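Local coordinates for SufC protein (Thermus thermophilus, PDB 2D2E) that binds and hydrolyses ATP as a cytoplasmic ABC-type ATPase, probably in the service of the Suf machinery that assembles iron-sulfur clusters, at residues 150-158 with 181-189; 2-13 with 54-65. All blocks are in the same frame, centred on the assembly; numbering follows the deposited sequence. Where two conformers were deposited one is given.

Interaction 1 of 2, residues 150-158 with 181-189; sequences KRNEILQLL and VVARGVNAM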
loop_
_atom_site.group_PDB
_atom_site.type_symbol
_atom_site.label_atom_id
_atom_site.label_comp_id
_atom_site.label_asym_id
_atom_site.label_seq_id
_atom_site.Cartn_x
_atom_site.Cartn_y
_atom_site.Cartn_z
ATOM N N LYS A 150 -4.090 1.898 11.618
ATOM C CA LYS A 150 -3.824 0.795 10.687
ATOM C C LYS A 150 -5.039 -0.129 10.564
ATOM O O LYS A 150 -5.372 -0.570 9.462
ATOM C CB LYS A 150 -2.607 -0.015 11.148
ATOM C CG LYS A 150 -1.254 0.729 11.086
ATOM C CD LYS A 150 -0.719 0.905 9.650
ATOM C CE LYS A 150 0.653 1.590 9.677
ATOM N NZ LYS A 150 1.226 1.854 8.335
ATOM N N ARG A 151 -5.688 -0.445 11.688
ATOM C CA ARG A 151 -6.864 -1.317 11.648
ATOM C C ARG A 151 -7.956 -0.727 10.772
ATOM O O ARG A 151 -8.601 -1.440 10.011
ATOM C CB ARG A 151 -7.432 -1.547 13.048
ATOM C CG ARG A 151 -6.648 -2.538 13.886
ATOM C CD ARG A 151 -7.465 -3.020 15.090
ATOM N NE ARG A 151 -8.635 -3.806 14.685
ATOM C CZ ARG A 151 -9.422 -4.476 15.528
ATOM N NH1 ARG A 151 -9.174 -4.462 16.832
ATOM N NH2 ARG A 151 -10.457 -5.167 15.069
ATOM N N ASN A 152 -8.178 0.581 10.905
ATOM C CA ASN A 152 -9.190 1.265 10.118
ATOM C C ASN A 152 -8.850 1.221 8.634
ATOM O O ASN A 152 -9.731 1.057 7.797
ATOM C CB ASN A 152 -9.315 2.727 10.562
ATOM C CG ASN A 152 -10.419 3.464 9.828
ATOM O OD1 ASN A 152 -10.412 3.567 8.596
ATOM N ND2 ASN A 152 -11.381 3.981 10.585
ATOM N N GLU A 153 -7.573 1.387 8.304
ATOM C CA GLU A 153 -7.159 1.352 6.904
ATOM C C GLU A 153 -7.328 -0.049 6.313
ATOM O O GLU A 153 -7.663 -0.193 5.138
ATOM C CB GLU A 153 -5.696 1.786 6.756
ATOM C CG GLU A 153 -5.414 3.209 7.212
ATOM C CD GLU A 153 -3.996 3.647 6.904
ATOM O OE1 GLU A 153 -3.080 2.798 6.958
ATOM O OE2 GLU A 153 -3.799 4.846 6.620
ATOM N N ILE A 154 -7.090 -1.076 7.124
ATOM C CA ILE A 154 -7.217 -2.466 6.640
ATOM C C ILE A 154 -8.686 -2.820 6.401
ATOM O O ILE A 154 -9.009 -3.575 5.495
ATOM C CB ILE A 154 -6.550 -3.462 7.611
ATOM C CG1 ILE A 154 -5.026 -3.312 7.520
ATOM C CG2 ILE A 154 -6.979 -4.898 7.298
ATOM C CD1 ILE A 154 -4.466 -3.518 6.082
ATOM N N LEU A 155 -9.590 -2.269 7.214
ATOM C CA LEU A 155 -11.003 -2.552 6.988
ATOM C C LEU A 155 -11.379 -1.872 5.665
ATOM O O LEU A 155 -12.150 -2.412 4.874
ATOM C CB LEU A 155 -11.868 -2.025 8.153
ATOM C CG LEU A 155 -13.358 -2.392 8.077
ATOM C CD1 LEU A 155 -13.545 -3.892 7.836
ATOM C CD2 LEU A 155 -14.027 -1.984 9.377
ATOM N N GLN A 156 -10.815 -0.693 5.398
ATOM C CA GLN A 156 -11.114 -0.016 4.135
ATOM C C GLN A 156 -10.554 -0.846 2.973
ATOM O O GLN A 156 -11.164 -0.944 1.910
ATOM C CB GLN A 156 -10.481 1.374 4.073
ATOM C CG GLN A 156 -11.110 2.355 5.008
ATOM C CD GLN A 156 -10.532 3.731 4.810
ATOM O OE1 GLN A 156 -10.626 4.303 3.716
ATOM N NE2 GLN A 156 -9.912 4.260 5.851
ATOM N N LEU A 157 -9.373 -1.422 3.167
ATOM C CA LEU A 157 -8.764 -2.241 2.111
ATOM C C LEU A 157 -9.699 -3.357 1.655
ATOM O O LEU A 157 -9.878 -3.575 0.461
ATOM C CB LEU A 157 -7.448 -2.876 2.599
ATOM C CG LEU A 157 -6.718 -3.796 1.604
ATOM C CD1 LEU A 157 -6.082 -2.963 0.461
ATOM C CD2 LEU A 157 -5.623 -4.576 2.339
ATOM N N LEU A 158 -10.285 -4.073 2.611
ATOM C CA LEU A 158 -11.187 -5.170 2.271
ATOM C C LEU A 158 -12.532 -4.711 1.715
ATOM O O LEU A 158 -13.070 -5.323 0.787
ATOM C CB LEU A 158 -11.423 -6.056 3.499
ATOM C CG LEU A 158 -10.428 -7.205 3.697
ATOM C CD1 LEU A 158 -10.708 -7.875 5.005
ATOM C CD2 LEU A 158 -10.551 -8.218 2.581
ATOM N N VAL A 181 -1.547 -6.759 11.772
ATOM C CA VAL A 181 -2.849 -6.277 11.312
ATOM C C VAL A 181 -2.794 -6.084 9.797
ATOM O O VAL A 181 -3.720 -6.461 9.062
ATOM C CB VAL A 181 -3.211 -4.941 11.963
ATOM C CG1 VAL A 181 -4.268 -4.231 11.132
ATOM C CG2 VAL A 181 -3.728 -5.180 13.378
ATOM N N VAL A 182 -1.724 -5.455 9.322
ATOM C CA VAL A 182 -1.604 -5.255 7.888
ATOM C C VAL A 182 -1.464 -6.605 7.171
ATOM O O VAL A 182 -2.050 -6.813 6.118
ATOM C CB VAL A 182 -0.429 -4.299 7.579
ATOM C CG1 VAL A 182 -0.215 -4.157 6.064
ATOM C CG2 VAL A 182 -0.755 -2.929 8.163
ATOM N N ALA A 183 -0.679 -7.528 7.725
ATOM C CA ALA A 183 -0.525 -8.833 7.075
ATOM C C ALA A 183 -1.861 -9.556 6.980
ATOM O O ALA A 183 -2.149 -10.198 5.977
ATOM C CB ALA A 183 0.483 -9.690 7.842
ATOM N N ARG A 184 -2.676 -9.466 8.025
ATOM C CA ARG A 184 -3.973 -10.146 8.001
ATOM C C ARG A 184 -4.785 -9.622 6.834
ATOM O O ARG A 184 -5.391 -10.394 6.086
ATOM C CB ARG A 184 -4.731 -9.909 9.307
ATOM C CG ARG A 184 -6.130 -10.526 9.301
ATOM C CD ARG A 184 -6.718 -10.579 10.699
ATOM N NE ARG A 184 -5.900 -11.400 11.589
ATOM C CZ ARG A 184 -6.339 -11.935 12.725
ATOM N NH1 ARG A 184 -7.594 -11.742 13.119
ATOM N NH2 ARG A 184 -5.521 -12.666 13.470
ATOM N N GLY A 185 -4.759 -8.304 6.653
ATOM C CA GLY A 185 -5.496 -7.707 5.554
ATOM C C GLY A 185 -4.931 -8.086 4.191
ATOM O O GLY A 185 -5.670 -8.487 3.292
ATOM N N VAL A 186 -3.616 -7.975 4.021
ATOM C CA VAL A 186 -3.042 -8.316 2.725
ATOM C C VAL A 186 -3.258 -9.796 2.403
ATOM O O VAL A 186 -3.603 -10.135 1.282
ATOM C CB VAL A 186 -1.540 -7.931 2.668
ATOM C CG1 VAL A 186 -0.903 -8.447 1.370
ATOM C CG2 VAL A 186 -1.413 -6.409 2.719
ATOM N N ASN A 187 -3.095 -10.676 3.377
ATOM C CA ASN A 187 -3.288 -12.103 3.103
ATOM C C ASN A 187 -4.758 -12.405 2.770
ATOM O O ASN A 187 -5.050 -13.288 1.963
ATOM C CB ASN A 187 -2.797 -12.938 4.290
ATOM C CG ASN A 187 -1.268 -12.995 4.373
ATOM O OD1 ASN A 187 -0.587 -13.095 3.350
ATOM N ND2 ASN A 187 -0.731 -12.949 5.594
ATOM N N ALA A 188 -5.681 -11.663 3.372
ATOM C CA ALA A 188 -7.099 -11.879 3.095
ATOM C C ALA A 188 -7.490 -11.421 1.673
ATOM O O ALA A 188 -8.429 -11.945 1.078
ATOM C CB ALA A 188 -7.938 -11.160 4.133
ATOM N N MET A 189 -6.761 -10.451 1.131
ATOM C CA MET A 189 -7.010 -9.942 -0.218
ATOM C C MET A 189 -6.321 -10.741 -1.315
ATOM O O MET A 189 -6.659 -10.567 -2.492
ATOM C CB MET A 189 -6.523 -8.481 -0.350
ATOM C CG MET A 189 -7.366 -7.477 0.423
ATOM S SD MET A 189 -9.036 -7.373 -0.254
ATOM C CE MET A 189 -8.793 -6.449 -1.776
#

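Interaction 2 of 2, residues 2-13 with 54-65; sequences SQLEIRDLWASI and EYTVERGEILLD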
loop_
_atom_site.group_PDB
_atom_site.type_symbol
_atom_site.label_atom_id
_atom_site.label_comp_id
_atom_site.label_asym_id
_atom_site.label_seq_id
_atom_site.Cartn_x
_atom_site.Cartn_y
_atom_site.Cartn_z
ATOM N N SER A 2 -2.959 -6.273 -16.517
ATOM C CA SER A 2 -2.467 -7.483 -15.813
ATOM C C SER A 2 -1.328 -7.176 -14.839
ATOM O O SER A 2 -0.788 -8.093 -14.221
ATOM C CB SER A 2 -1.981 -8.501 -16.835
ATOM O OG SER A 2 -0.962 -7.928 -17.648
ATOM N N GLN A 3 -0.942 -5.906 -14.718
ATOM C CA GLN A 3 0.137 -5.579 -13.787
ATOM C C GLN A 3 0.177 -4.085 -13.499
ATOM O O GLN A 3 -0.382 -3.276 -14.243
ATOM C CB GLN A 3 1.496 -6.007 -14.378
ATOM C CG GLN A 3 1.863 -5.268 -15.664
ATOM C CD GLN A 3 3.084 -5.851 -16.384
ATOM O OE1 GLN A 3 3.781 -5.141 -17.120
ATOM N NE2 GLN A 3 3.343 -7.127 -16.182
ATOM N N LEU A 4 0.838 -3.760 -12.378
ATOM C CA LEU A 4 1.081 -2.398 -11.974
ATOM C C LEU A 4 2.553 -2.175 -12.311
ATOM O O LEU A 4 3.410 -2.910 -11.805
ATOM C CB LEU A 4 0.845 -2.142 -10.493
ATOM C CG LEU A 4 1.207 -0.746 -9.985
ATOM C CD1 LEU A 4 0.346 0.302 -10.671
ATOM C CD2 LEU A 4 1.037 -0.670 -8.480
ATOM N N GLU A 5 2.878 -1.214 -13.160
ATOM C CA GLU A 5 4.266 -1.055 -13.553
ATOM C C GLU A 5 4.766 0.366 -13.421
ATOM O O GLU A 5 4.115 1.306 -13.851
ATOM C CB GLU A 5 4.467 -1.530 -15.011
ATOM C CG GLU A 5 5.785 -1.069 -15.611
ATOM C CD GLU A 5 6.094 -1.655 -16.998
ATOM O OE1 GLU A 5 5.151 -1.818 -17.808
ATOM O OE2 GLU A 5 7.279 -1.942 -17.266
ATOM N N ILE A 6 5.916 0.540 -12.807
ATOM C CA ILE A 6 6.622 1.786 -12.706
ATOM C C ILE A 6 7.684 1.642 -13.757
ATOM O O ILE A 6 8.499 0.703 -13.697
ATOM C CB ILE A 6 7.219 2.029 -11.313
ATOM C CG1 ILE A 6 6.107 2.078 -10.264
ATOM C CG2 ILE A 6 8.018 3.322 -11.274
ATOM C CD1 ILE A 6 5.812 0.750 -9.605
ATOM N N ARG A 7 7.714 2.546 -14.741
ATOM C CA ARG A 7 8.658 2.447 -15.848
ATOM C C ARG A 7 9.550 3.678 -16.031
ATOM O O ARG A 7 9.072 4.778 -16.301
ATOM C CB ARG A 7 7.899 2.194 -17.137
ATOM C CG ARG A 7 8.775 2.155 -18.386
ATOM C CD ARG A 7 9.483 0.819 -18.479
ATOM N NE ARG A 7 10.220 0.677 -19.736
ATOM C CZ ARG A 7 11.545 0.780 -19.840
ATOM N NH1 ARG A 7 12.287 1.027 -18.759
ATOM N NH2 ARG A 7 12.130 0.639 -21.026
ATOM N N ASP A 8 10.855 3.461 -15.897
ATOM C CA ASP A 8 11.875 4.512 -16.075
ATOM C C ASP A 8 11.472 5.809 -15.391
ATOM O O ASP A 8 11.486 6.877 -16.010
ATOM C CB ASP A 8 12.110 4.738 -17.560
ATOM C CG ASP A 8 13.225 5.700 -17.887
ATOM O OD1 ASP A 8 14.293 5.624 -17.243
ATOM O OD2 ASP A 8 13.044 6.533 -18.801
ATOM N N LEU A 9 11.119 5.708 -14.112
ATOM C CA LEU A 9 10.654 6.871 -13.381
ATOM C C LEU A 9 11.743 7.731 -12.760
ATOM O O LEU A 9 12.573 7.237 -12.007
ATOM C CB LEU A 9 9.677 6.428 -12.282
ATOM C CG LEU A 9 8.961 7.551 -11.544
ATOM C CD1 LEU A 9 8.009 8.266 -12.510
ATOM C CD2 LEU A 9 8.176 6.981 -10.374
ATOM N N TRP A 10 11.733 9.015 -13.104
ATOM C CA TRP A 10 12.677 9.978 -12.556
ATOM C C TRP A 10 11.854 11.053 -11.891
ATOM O O TRP A 10 10.896 11.563 -12.482
ATOM C CB TRP A 10 13.552 10.588 -13.668
ATOM C CG TRP A 10 14.431 9.599 -14.324
ATOM C CD1 TRP A 10 14.065 8.654 -15.244
ATOM C CD2 TRP A 10 15.825 9.405 -14.080
ATOM N NE1 TRP A 10 15.139 7.881 -15.574
ATOM C CE2 TRP A 10 16.237 8.315 -14.873
ATOM C CE3 TRP A 10 16.771 10.043 -13.255
ATOM C CZ2 TRP A 10 17.552 7.848 -14.882
ATOM C CZ3 TRP A 10 18.077 9.577 -13.261
ATOM C CH2 TRP A 10 18.457 8.488 -14.063
ATOM N N ALA A 11 12.196 11.413 -10.658
ATOM C CA ALA A 11 11.421 12.415 -9.950
ATOM C C ALA A 11 12.300 13.215 -9.004
ATOM O O ALA A 11 13.361 12.754 -8.586
ATOM C CB ALA A 11 10.297 11.744 -9.167
ATOM N N SER A 12 11.858 14.425 -8.697
ATOM C CA SER A 12 12.597 15.294 -7.792
ATOM C C SER A 12 11.656 16.018 -6.832
ATOM O O SER A 12 10.446 16.011 -7.026
ATOM C CB SER A 12 13.434 16.293 -8.606
ATOM O OG SER A 12 12.752 16.721 -9.768
ATOM N N ILE A 13 12.208 16.591 -5.761
ATOM C CA ILE A 13 11.429 17.361 -4.787
ATOM C C ILE A 13 12.344 18.503 -4.346
ATOM O O ILE A 13 13.558 18.390 -4.536
ATOM C CB ILE A 13 10.958 16.513 -3.599
ATOM C CG1 ILE A 13 10.026 17.353 -2.715
ATOM C CG2 ILE A 13 12.157 15.984 -2.842
ATOM C CD1 ILE A 13 9.334 16.559 -1.614
ATOM N N GLU A 54 3.589 17.419 -4.239
ATOM C CA GLU A 54 4.860 18.061 -3.919
ATOM C C GLU A 54 6.032 17.585 -4.777
ATOM O O GLU A 54 7.074 18.237 -4.823
ATOM C CB GLU A 54 5.200 17.870 -2.437
ATOM C CG GLU A 54 4.260 18.606 -1.490
ATOM C CD GLU A 54 4.700 18.525 -0.040
ATOM O OE1 GLU A 54 3.950 19.000 0.839
ATOM O OE2 GLU A 54 5.799 17.989 0.224
ATOM N N TYR A 55 5.861 16.456 -5.464
ATOM C CA TYR A 55 6.911 15.905 -6.312
ATOM C C TYR A 55 6.768 16.261 -7.775
ATOM O O TYR A 55 5.663 16.437 -8.280
ATOM C CB TYR A 55 6.936 14.361 -6.209
ATOM C CG TYR A 55 7.374 13.934 -4.821
ATOM C CD1 TYR A 55 6.440 13.773 -3.807
ATOM C CD2 TYR A 55 8.722 13.767 -4.514
ATOM C CE1 TYR A 55 6.832 13.463 -2.517
ATOM C CE2 TYR A 55 9.129 13.461 -3.211
ATOM C CZ TYR A 55 8.174 13.315 -2.226
ATOM O OH TYR A 55 8.549 13.007 -0.936
ATOM N N THR A 56 7.902 16.341 -8.454
ATOM C CA THR A 56 7.930 16.649 -9.872
ATOM C C THR A 56 8.448 15.427 -10.625
ATOM O O THR A 56 9.555 14.969 -10.370
ATOM C CB THR A 56 8.877 17.838 -10.165
ATOM O OG1 THR A 56 8.455 18.984 -9.413
ATOM C CG2 THR A 56 8.867 18.175 -11.648
ATOM N N VAL A 57 7.652 14.882 -11.542
ATOM C CA VAL A 57 8.114 13.731 -12.308
ATOM C C VAL A 57 8.815 14.252 -13.567
ATOM O O VAL A 57 8.237 14.995 -14.355
ATOM C CB VAL A 57 6.936 12.776 -12.660
ATOM C CG1 VAL A 57 7.412 11.689 -13.630
ATOM C CG2 VAL A 57 6.370 12.163 -11.367
ATOM N N GLU A 58 10.072 13.864 -13.729
ATOM C CA GLU A 58 10.901 14.303 -14.848
ATOM C C GLU A 58 10.813 13.402 -16.068
ATOM O O GLU A 58 10.909 13.859 -17.207
ATOM C CB GLU A 58 12.353 14.349 -14.393
ATOM C CG GLU A 58 12.552 15.110 -13.098
ATOM C CD GLU A 58 13.081 16.500 -13.332
ATOM O OE1 GLU A 58 12.705 17.111 -14.358
ATOM O OE2 GLU A 58 13.866 16.983 -12.494
ATOM N N ARG A 59 10.645 12.112 -15.824
ATOM C CA ARG A 59 10.586 11.156 -16.906
ATOM C C ARG A 59 9.908 9.900 -16.365
ATOM O O ARG A 59 9.832 9.719 -15.143
ATOM C CB ARG A 59 12.013 10.837 -17.367
ATOM C CG ARG A 59 12.092 9.738 -18.398
ATOM C CD ARG A 59 13.524 9.274 -18.638
ATOM N NE ARG A 59 14.290 10.211 -19.446
ATOM C CZ ARG A 59 15.073 9.848 -20.456
ATOM N NH1 ARG A 59 15.188 8.564 -20.781
ATOM N NH2 ARG A 59 15.743 10.768 -21.139
ATOM N N GLY A 60 9.387 9.065 -17.265
ATOM C CA GLY A 60 8.751 7.825 -16.839
ATOM C C GLY A 60 7.239 7.762 -16.862
ATOM O O GLY A 60 6.549 8.734 -17.171
ATOM N N GLU A 61 6.722 6.586 -16.523
ATOM C CA GLU A 61 5.286 6.348 -16.481
ATOM C C GLU A 61 4.947 5.385 -15.354
ATOM O O GLU A 61 5.822 4.683 -14.841
ATOM C CB GLU A 61 4.817 5.678 -17.769
ATOM C CG GLU A 61 4.907 6.499 -19.018
ATOM C CD GLU A 61 4.354 5.726 -20.193
ATOM O OE1 GLU A 61 4.913 4.660 -20.509
ATOM O OE2 GLU A 61 3.353 6.175 -20.787
ATOM N N ILE A 62 3.679 5.386 -14.967
ATOM C CA ILE A 62 3.165 4.447 -13.979
ATOM C C ILE A 62 1.904 3.902 -14.675
ATOM O O ILE A 62 0.923 4.635 -14.879
ATOM C CB ILE A 62 2.774 5.120 -12.655
ATOM C CG1 ILE A 62 4.020 5.694 -11.966
ATOM C CG2 ILE A 62 2.124 4.094 -11.738
ATOM C CD1 ILE A 62 3.761 6.212 -10.558
ATOM N N LEU A 63 1.953 2.628 -15.056
ATOM C CA LEU A 63 0.839 2.004 -15.778
ATOM C C LEU A 63 0.051 1.069 -14.891
ATOM O O LEU A 63 0.627 0.190 -14.265
ATOM C CB LEU A 63 1.371 1.175 -16.954
ATOM C CG LEU A 63 2.425 1.847 -17.843
ATOM C CD1 LEU A 63 3.018 0.842 -18.820
ATOM C CD2 LEU A 63 1.784 2.991 -18.581
ATOM N N LEU A 64 -1.264 1.255 -14.847
ATOM C CA LEU A 64 -2.117 0.378 -14.063
ATOM C C LEU A 64 -2.960 -0.338 -15.114
ATOM O O LEU A 64 -3.829 0.267 -15.754
ATOM C CB LEU A 64 -2.985 1.189 -13.104
ATOM C CG LEU A 64 -3.671 0.355 -12.019
ATOM C CD1 LEU A 64 -4.087 1.240 -10.852
ATOM C CD2 LEU A 64 -4.878 -0.375 -12.613
ATOM N N ASP A 65 -2.674 -1.621 -15.305
ATOM C CA ASP A 65 -3.360 -2.434 -16.316
ATOM C C ASP A 65 -3.350 -1.757 -17.691
ATOM O O ASP A 65 -4.374 -1.656 -18.372
ATOM C CB ASP A 65 -4.789 -2.781 -15.883
ATOM C CG ASP A 65 -4.818 -3.728 -14.682
ATOM O OD1 ASP A 65 -3.807 -4.429 -14.441
ATOM O OD2 ASP A 65 -5.849 -3.777 -13.986
#

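Interaction 1 of 2, residues 150-158 with 181-189
In the helix-strand-helix unit of the ABC ATPase core, in which helix 148-160, strand 164-168 and helix 176-189 follow one another, I154 packs on V181, V182 and G185. The two segments run almost exactly parallel, 4° apart with axes 9.4 Å from each other, and no hydrogen bond joins them; apolar surface does the work. I154 sits at the centre of the contact. Its CG1 reaches V181 CG1 at 3.8 Å, obliquely, while CD1 extends over the backbone of V182. A chi1 of -72° keeps CG1 of I154 beside the backbone nitrogen and turns the CG2 methyl to the far side, straight onto G185, where I154 CG2 lies 3.6 Å from G185 CA. Any side chain at G185 would drive its CB into that methyl, which is why glycine suits the position and lets the backbones come close, I154 CA being 5.6 Å from G185 CA. An alanine at I154 would remove both branches and probably leave a gap above G185 and V181, weakening the grip between the helices. One turn before, R151 crosses V181 at about a right angle, its aliphatic R151 CG 4.0 Å from V181 CG2, so an arginine can cover a valine while its guanidinium makes cation-pi contacts with W131 and Y135. Toward the C-terminal ends, L157 CD2 meets M189 CG at 3.9 Å; the bent, flexible methionine chain then brings M189 CE to within 3.8 Å of L157 O. K150 lays its CD beside V182 but sends NZ on to salt bridges with E169 and D171. Around the pair, L157, V182 and V186 pack on strand 164-168, whereas I154 and L158 touch helix 115-129.

Interaction 2 of 2, residues 2-13 with 54-65
A chi1 of -174° swings CG1 of I13 away from the backbone nitrogen, and the chain stays extended beyond it, which lays I13 CD1 over one face of the Y55 ring, 3.8 Å from its centroid, in a CH-pi contact. This closes one end of the pairing in the antiparallel beta subdomain of the ABC ATPase, where strand 3-13 runs against strands 60-64 and 56-58. Paired backbone bonds bind E5 to L63 and R7 to E61. At the corner the register slips: E58 and R59 both face W10 in a classic bulge, and W10 O accepts E58 N at 2.7 Å, with R59 N a weak second donor. G60 has a positive phi and lies 3.1 Å, CA to O, from R7 O, leaving no room for a CB. L9 CD1 meets V57 CG1 at 3.7 Å on the buried side, where A11 and I62 touch helix 42-50. On the other face the stem of R59 runs alongside W10, R59 CB 3.7 Å from W10 CD1, and D8 OD1 accepts a hydrogen bond from W10 NE1 at 2.9 Å, lying in the ring plane. D65 OD1 closes the far end by accepting S2 N and Y164 OH, while its OD2 pairs with K28. On the W10 side, the S12 OG hydroxyl donates to E58 OE2 at 3.0 Å, arriving from above the carboxylate plane.

In the fold
Interactions 1 and 2 lie on opposite sides of the chain's centre, 26 Å apart between centres and about 12 Å between nearest atoms, so neither touches the other. The nucleotide site relates them, although it holds no ADP here. In interaction 2 the side chain of Y55 comes within about 3 Å of that of T44, an ADP-binding residue; in interaction 1 the side chain of K150 stays about 10 Å from that of S43, a magnesium-binding residue. A second tie is strand 164-168: its Y164 bonds to D65 of segment 54-65, and its A165 packs against L157 of segment 150-158, joining the antiparallel beta subdomain to the helical layer.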